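Local coordinates for sensor protein (Vibrio cholerae O1 biovar El Tor, PDB 3MXQ) that probably acts as a sensor histidine kinase that autophosphorylates on histidine with ATP, this fragment being its PAS sensor domain, at residues N48-F51 with E52-V55; Y77-R80 with K81-A85. One frame throughout, in Å; residues are numbered along the deposited sequence.

Contact 1. Residues N48-F51 with E52-V55; sequences NEYF and ESRV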
ATOM      1  N   ASN A  48      -5.167  14.875  -1.969  1.00 43.84           N
ATOM      2  CA  ASN A  48      -5.316  13.885  -0.883  1.00 43.99           C
ATOM      3  C   ASN A  48      -6.294  14.227   0.208  1.00 44.76           C
ATOM      4  O   ASN A  48      -6.414  15.385   0.601  1.00 45.12           O
ATOM      5  CB  ASN A  48      -4.004  13.811  -0.120  1.00 43.66           C
ATOM      6  CG  ASN A  48      -3.221  12.620  -0.454  1.00 42.27           C
ATOM      7  OD1 ASN A  48      -3.595  11.842  -1.322  1.00 41.61           O
ATOM      8  ND2 ASN A  48      -2.109  12.450   0.230  1.00 41.68           N
ATOM      9  N   GLU A  49      -6.916  13.193   0.755  1.00 45.85           N
ATOM     10  CA  GLU A  49      -7.619  13.266   2.036  1.00 47.06           C
ATOM     11  C   GLU A  49      -6.592  13.614   3.111  1.00 46.83           C
ATOM     12  O   GLU A  49      -6.849  14.438   3.968  1.00 46.86           O
ATOM     13  CB  GLU A  49      -8.301  11.915   2.349  1.00 47.42           C
ATOM     14  CG  GLU A  49      -9.352  11.949   3.478  1.00 50.86           C
ATOM     15  CD  GLU A  49     -10.176  10.640   3.605  1.00 54.76           C
ATOM     16  OE1 GLU A  49     -10.144   9.784   2.672  1.00 56.24           O
ATOM     17  OE2 GLU A  49     -10.866  10.475   4.652  1.00 56.63           O
ATOM     18  N   TYR A  50      -5.419  12.994   3.036  1.00 47.19           N
ATOM     19  CA  TYR A  50      -4.358  13.224   4.000  1.00 47.73           C
ATOM     20  C   TYR A  50      -3.876  14.679   4.006  1.00 48.38           C
ATOM     21  O   TYR A  50      -3.526  15.206   5.063  1.00 48.56           O
ATOM     22  CB  TYR A  50      -3.196  12.273   3.743  1.00 47.49           C
ATOM     23  CG  TYR A  50      -2.153  12.298   4.826  1.00 48.75           C
ATOM     24  CD1 TYR A  50      -2.359  11.640   6.034  1.00 50.17           C
ATOM     25  CD2 TYR A  50      -0.957  12.987   4.647  1.00 49.91           C
ATOM     26  CE1 TYR A  50      -1.399  11.666   7.044  1.00 52.40           C
ATOM     27  CE2 TYR A  50       0.021  13.019   5.642  1.00 51.82           C
ATOM     28  CZ  TYR A  50      -0.206  12.358   6.836  1.00 52.80           C
ATOM     29  OH  TYR A  50       0.748  12.396   7.830  1.00 55.01           O
ATOM     30  N   PHE A  51      -3.862  15.312   2.832  1.00 49.17           N
ATOM     31  CA  PHE A  51      -3.521  16.730   2.688  1.00 49.94           C
ATOM     32  C   PHE A  51      -4.559  17.591   3.391  1.00 51.30           C
ATOM     33  O   PHE A  51      -4.192  18.442   4.199  1.00 51.28           O
ATOM     34  CB  PHE A  51      -3.436  17.104   1.200  1.00 49.80           C
ATOM     35  CG  PHE A  51      -2.810  18.457   0.917  1.00 48.59           C
ATOM     36  CD1 PHE A  51      -1.535  18.547   0.386  1.00 48.44           C
ATOM     37  CD2 PHE A  51      -3.514  19.633   1.122  1.00 48.52           C
ATOM     38  CE1 PHE A  51      -0.957  19.795   0.104  1.00 47.91           C
ATOM     39  CE2 PHE A  51      -2.935  20.882   0.844  1.00 47.96           C
ATOM     40  CZ  PHE A  51      -1.667  20.956   0.338  1.00 46.99           C
ATOM     41  N   GLU A  52      -5.843  17.354   3.096  1.00 52.88           N
ATOM     42  CA  GLU A  52      -6.954  18.095   3.715  1.00 54.92           C
ATOM     43  C   GLU A  52      -6.858  18.085   5.222  1.00 55.69           C
ATOM     44  O   GLU A  52      -6.956  19.130   5.857  1.00 56.15           O
ATOM     45  CB  GLU A  52      -8.313  17.502   3.357  1.00 55.33           C
ATOM     46  CG  GLU A  52      -8.664  17.506   1.889  1.00 58.42           C
ATOM     47  CD  GLU A  52     -10.020  16.856   1.610  1.00 62.41           C
ATOM     48  OE1 GLU A  52     -11.014  17.243   2.283  1.00 64.35           O
ATOM     49  OE2 GLU A  52     -10.091  15.975   0.711  1.00 63.73           O
ATOM     50  N   SER A  53      -6.675  16.898   5.782  1.00 56.69           N
ATOM     51  CA  SER A  53      -6.707  16.705   7.214  1.00 57.95           C
ATOM     52  C   SER A  53      -5.634  17.523   7.927  1.00 58.90           C
ATOM     53  O   SER A  53      -5.769  17.827   9.118  1.00 59.30           O
ATOM     54  CB  SER A  53      -6.578  15.217   7.557  1.00 57.96           C
ATOM     55  OG  SER A  53      -5.316  14.705   7.165  1.00 58.13           O
ATOM     56  N   ARG A  54      -4.595  17.918   7.200  1.00 59.61           N
ATOM     57  CA  ARG A  54      -3.474  18.615   7.826  1.00 60.66           C
ATOM     58  C   ARG A  54      -3.392  20.115   7.532  1.00 60.86           C
ATOM     59  O   ARG A  54      -2.484  20.796   7.991  1.00 61.14           O
ATOM     60  CB  ARG A  54      -2.173  17.887   7.515  1.00 60.84           C
ATOM     61  CG  ARG A  54      -2.196  16.458   8.072  1.00 63.18           C
ATOM     62  CD  ARG A  54      -0.860  15.762   7.985  1.00 65.54           C
ATOM     63  NE  ARG A  54       0.219  16.700   8.249  1.00 68.09           N
ATOM     64  CZ  ARG A  54       1.502  16.442   8.035  1.00 69.23           C
ATOM     65  NH1 ARG A  54       1.884  15.256   7.572  1.00 69.58           N
ATOM     66  NH2 ARG A  54       2.405  17.382   8.290  1.00 70.29           N
ATOM     67  N   VAL A  55      -4.354  20.631   6.786  1.00 61.29           N
ATOM     68  CA  VAL A  55      -4.439  22.057   6.554  1.00 61.70           C
ATOM     69  C   VAL A  55      -5.752  22.555   7.111  1.00 62.74           C
ATOM     70  O   VAL A  55      -6.664  21.762   7.366  1.00 62.65           O
ATOM     71  CB  VAL A  55      -4.318  22.422   5.059  1.00 61.55           C
ATOM     72  CG1 VAL A  55      -2.917  22.161   4.567  1.00 61.30           C
ATOM     73  CG2 VAL A  55      -5.324  21.662   4.214  1.00 61.15           C
TER
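Y50 and R54, one helical turn apart, carry the main side-chain contact. R54 NH1 donates to Y50 OH at 3.1 Å, through a bent bond with an N-H...O angle of 141°. The phenol oxygen lies at the edge of the guanidinium, whose plane stands 88° from that of the ring. R54 CD comes over the ring in an off-centre CH-pi contact, 4.1 Å from the Y50 ring centroid. The bend at chi3 beyond it turns the guanidinium toward Y50 OH.

The backbone bonds are helical at first. E52 N reaches N48 O, and S53 N reaches E49 O at 3.1 Å. R54 N bonds to F51 O, three residues back. S53 OG, placed between its own N and carbonyl carbon (chi1 65°), turns back to Y50 O at 2.8 Å. It approaches from above the carbonyl plane.

Apolar packing joins F51 and V55, with F51 CE2 3.9 Å from V55 CG1.

Several polar ends have partners elsewhere. R54 NH1 makes a salt bridge to D143, and E52 OE1 accepts from G59 N. E49 OE2 makes a salt bridge to R54 of the second subunit, Y50 OH bonds to E49 of the second subunit, and N48 OD1 bonds to S25 of the second subunit. The short helix 49-53 thus lies at a subunit interface. F51 packs on A34 and C36 of strand 34-39, and both F51 and V55 touch M62 of helix 59-62.

Contact 2. Residues Y77-R80 with K81-A85; sequences YLKR and KIDTA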
ATOM      1  N   TYR A  77       8.769  30.036  -1.907  1.00 42.67           N
ATOM      2  CA  TYR A  77       9.482  28.786  -1.963  1.00 41.42           C
ATOM      3  C   TYR A  77       8.801  27.829  -2.953  1.00 40.51           C
ATOM      4  O   TYR A  77       9.449  27.287  -3.855  1.00 40.41           O
ATOM      5  CB  TYR A  77       9.576  28.194  -0.554  1.00 41.42           C
ATOM      6  CG  TYR A  77      10.405  26.949  -0.473  1.00 41.82           C
ATOM      7  CD1 TYR A  77       9.833  25.733  -0.105  1.00 42.16           C
ATOM      8  CD2 TYR A  77      11.765  26.978  -0.773  1.00 42.40           C
ATOM      9  CE1 TYR A  77      10.600  24.577  -0.038  1.00 42.89           C
ATOM     10  CE2 TYR A  77      12.534  25.833  -0.717  1.00 42.78           C
ATOM     11  CZ  TYR A  77      11.953  24.640  -0.345  1.00 43.27           C
ATOM     12  OH  TYR A  77      12.727  23.507  -0.292  1.00 44.18           O
ATOM     13  N   LEU A  78       7.491  27.664  -2.791  1.00 39.23           N
ATOM     14  CA  LEU A  78       6.675  26.828  -3.655  1.00 37.94           C
ATOM     15  C   LEU A  78       6.761  27.185  -5.129  1.00 37.48           C
ATOM     16  O   LEU A  78       6.841  26.288  -5.976  1.00 37.58           O
ATOM     17  CB  LEU A  78       5.214  26.875  -3.210  1.00 37.86           C
ATOM     18  CG  LEU A  78       4.696  25.677  -2.415  1.00 37.42           C
ATOM     19  CD1 LEU A  78       3.202  25.813  -2.134  1.00 36.40           C
ATOM     20  CD2 LEU A  78       4.982  24.388  -3.161  1.00 37.15           C
ATOM     21  N   LYS A  79       6.726  28.481  -5.439  1.00 36.67           N
ATOM     22  CA  LYS A  79       6.840  28.938  -6.815  1.00 36.11           C
ATOM     23  C   LYS A  79       8.198  28.581  -7.406  1.00 35.97           C
ATOM     24  O   LYS A  79       8.286  28.190  -8.572  1.00 35.65           O
ATOM     25  CB  LYS A  79       6.589  30.435  -6.928  1.00 35.92           C
ATOM     26  CG  LYS A  79       6.345  30.906  -8.364  1.00 36.29           C
ATOM     27  CD  LYS A  79       5.979  32.386  -8.430  1.00 36.99           C
ATOM     28  CE  LYS A  79       5.496  32.775  -9.811  1.00 37.35           C
ATOM     29  NZ  LYS A  79       6.624  32.912 -10.769  1.00 38.17           N
ATOM     30  N   ARG A  80       9.255  28.689  -6.606  1.00 35.72           N
ATOM     31  CA  ARG A  80      10.572  28.336  -7.104  1.00 36.22           C
ATOM     32  C   ARG A  80      10.647  26.841  -7.401  1.00 35.48           C
ATOM     33  O   ARG A  80      11.236  26.420  -8.389  1.00 35.48           O
ATOM     34  CB  ARG A  80      11.688  28.767  -6.147  1.00 36.92           C
ATOM     35  CG  ARG A  80      13.080  28.635  -6.765  1.00 39.73           C
ATOM     36  CD  ARG A  80      14.179  29.180  -5.886  1.00 45.95           C
ATOM     37  NE  ARG A  80      14.198  30.650  -5.869  1.00 51.38           N
ATOM     38  CZ  ARG A  80      14.604  31.426  -6.883  1.00 53.10           C
ATOM     39  NH1 ARG A  80      15.010  30.895  -8.033  1.00 54.74           N
ATOM     40  NH2 ARG A  80      14.579  32.742  -6.758  1.00 52.92           N
ATOM     41  N   LYS A  81      10.035  26.047  -6.539  1.00 34.81           N
ATOM     42  CA  LYS A  81      10.002  24.621  -6.728  1.00 33.97           C
ATOM     43  C   LYS A  81       9.166  24.225  -7.938  1.00 33.75           C
ATOM     44  O   LYS A  81       9.618  23.439  -8.770  1.00 34.03           O
ATOM     45  CB  LYS A  81       9.489  23.949  -5.471  1.00 33.80           C
ATOM     46  CG  LYS A  81      10.416  24.081  -4.310  1.00 33.96           C
ATOM     47  CD  LYS A  81      11.743  23.459  -4.632  1.00 35.83           C
ATOM     48  CE  LYS A  81      12.426  23.008  -3.357  1.00 37.41           C
ATOM     49  NZ  LYS A  81      13.499  22.011  -3.629  1.00 38.93           N
ATOM     50  N   ILE A  82       7.960  24.769  -8.048  1.00 33.27           N
ATOM     51  CA  ILE A  82       7.088  24.419  -9.159  1.00 33.05           C
ATOM     52  C   ILE A  82       7.668  24.912 -10.482  1.00 33.54           C
ATOM     53  O   ILE A  82       7.626  24.217 -11.497  1.00 33.29           O
ATOM     54  CB  ILE A  82       5.675  24.958  -8.946  1.00 32.96           C
ATOM     55  CG1 ILE A  82       5.038  24.280  -7.730  1.00 32.70           C
ATOM     56  CG2 ILE A  82       4.804  24.707 -10.175  1.00 32.69           C
ATOM     57  CD1 ILE A  82       3.987  25.121  -7.060  1.00 32.46           C
ATOM     58  N   ASP A  83       8.239  26.110 -10.459  1.00 34.29           N
ATOM     59  CA  ASP A  83       8.812  26.686 -11.665  1.00 34.76           C
ATOM     60  C   ASP A  83      10.040  25.923 -12.136  1.00 34.78           C
ATOM     61  O   ASP A  83      10.224  25.738 -13.339  1.00 34.72           O
ATOM     62  CB  ASP A  83       9.075  28.175 -11.478  1.00 34.96           C
ATOM     63  CG  ASP A  83       7.784  28.990 -11.483  1.00 36.39           C
ATOM     64  OD1 ASP A  83       6.702  28.395 -11.661  1.00 38.10           O
ATOM     65  OD2 ASP A  83       7.834  30.225 -11.311  1.00 38.66           O
ATOM     66  N   THR A  84      10.846  25.442 -11.190  1.00 34.94           N
ATOM     67  CA  THR A  84      11.984  24.585 -11.505  1.00 35.08           C
ATOM     68  C   THR A  84      11.514  23.403 -12.343  1.00 35.77           C
ATOM     69  O   THR A  84      12.023  23.172 -13.438  1.00 35.77           O
ATOM     70  CB  THR A  84      12.725  24.130 -10.232  1.00 34.78           C
ATOM     71  OG1 THR A  84      13.198  25.289  -9.543  1.00 35.44           O
ATOM     72  CG2 THR A  84      13.920  23.254 -10.555  1.00 33.47           C
ATOM     73  N   ALA A  85      10.511  22.692 -11.850  1.00 36.66           N
ATOM     74  CA  ALA A  85       9.938  21.590 -12.588  1.00 37.90           C
ATOM     75  C   ALA A  85       9.509  22.029 -13.980  1.00 38.89           C
ATOM     76  O   ALA A  85       9.779  21.339 -14.960  1.00 38.62           O
ATOM     77  CB  ALA A  85       8.756  20.999 -11.827  1.00 37.92           C
TER
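Residues 77-85 form regular alpha-helix, with i to i+4 bonds from K81 N to Y77 O, I82 N to L78 O (2.8 Å), D83 N to K79 O and T84 N to R80 O. R80 O accepts a second bond from T84 OG1, and the two donors come from opposite faces of its carbonyl plane.

K79 and D83 form a salt bridge along the helix. K79 NZ is 3.0 Å from D83 OD2 and meets it nearly along the C-O axis. The lysine chain is extended to CE and turns at chi4 (-77°), which carries NZ to the carboxylate. D83 OD1 accepts from Y42 OH.

K81 folds back at chi2 (-60°) and crosses Y77. Its CG lies over one ring face toward the rim, and its CE is close to Y77 OH. The polar ends go elsewhere: Y77 OH to E97 N, K81 NZ to S94 OG. L78 CD2 and I82 CD1 meet at 4.1 Å on the side facing strand 134-145.

The chemistry varies round the helix. L78 and I82 pack toward strand 134-145, K81 sends its amine to S94, and the K79-D83 ion pair lies on a more exposed side. With OD1 and OD2 each engaged, the D83 carboxylate is probably restrained in its rotation and kept ionised.

Overall arrangement
From the N terminus, the chain runs through helix 13-31 and strands 34-39 and 44-47, then enters contact 1 in helix 49-53. Helices 59-62 and 67-70 follow before contact 2, in helix 75-88. The contacts lie in series and neither nest nor cross. Each closes only local helical turns. Their centres are 21 Å apart, on opposite sides of the chain's centre, and they do not touch. Contact 1 joins strand 34-39, helix 59-62 and the second subunit. Contact 2 sets its helix against strands 118-128 and 134-145. Both belong to the helical part that accompanies the antiparallel sheet of the PAS fold.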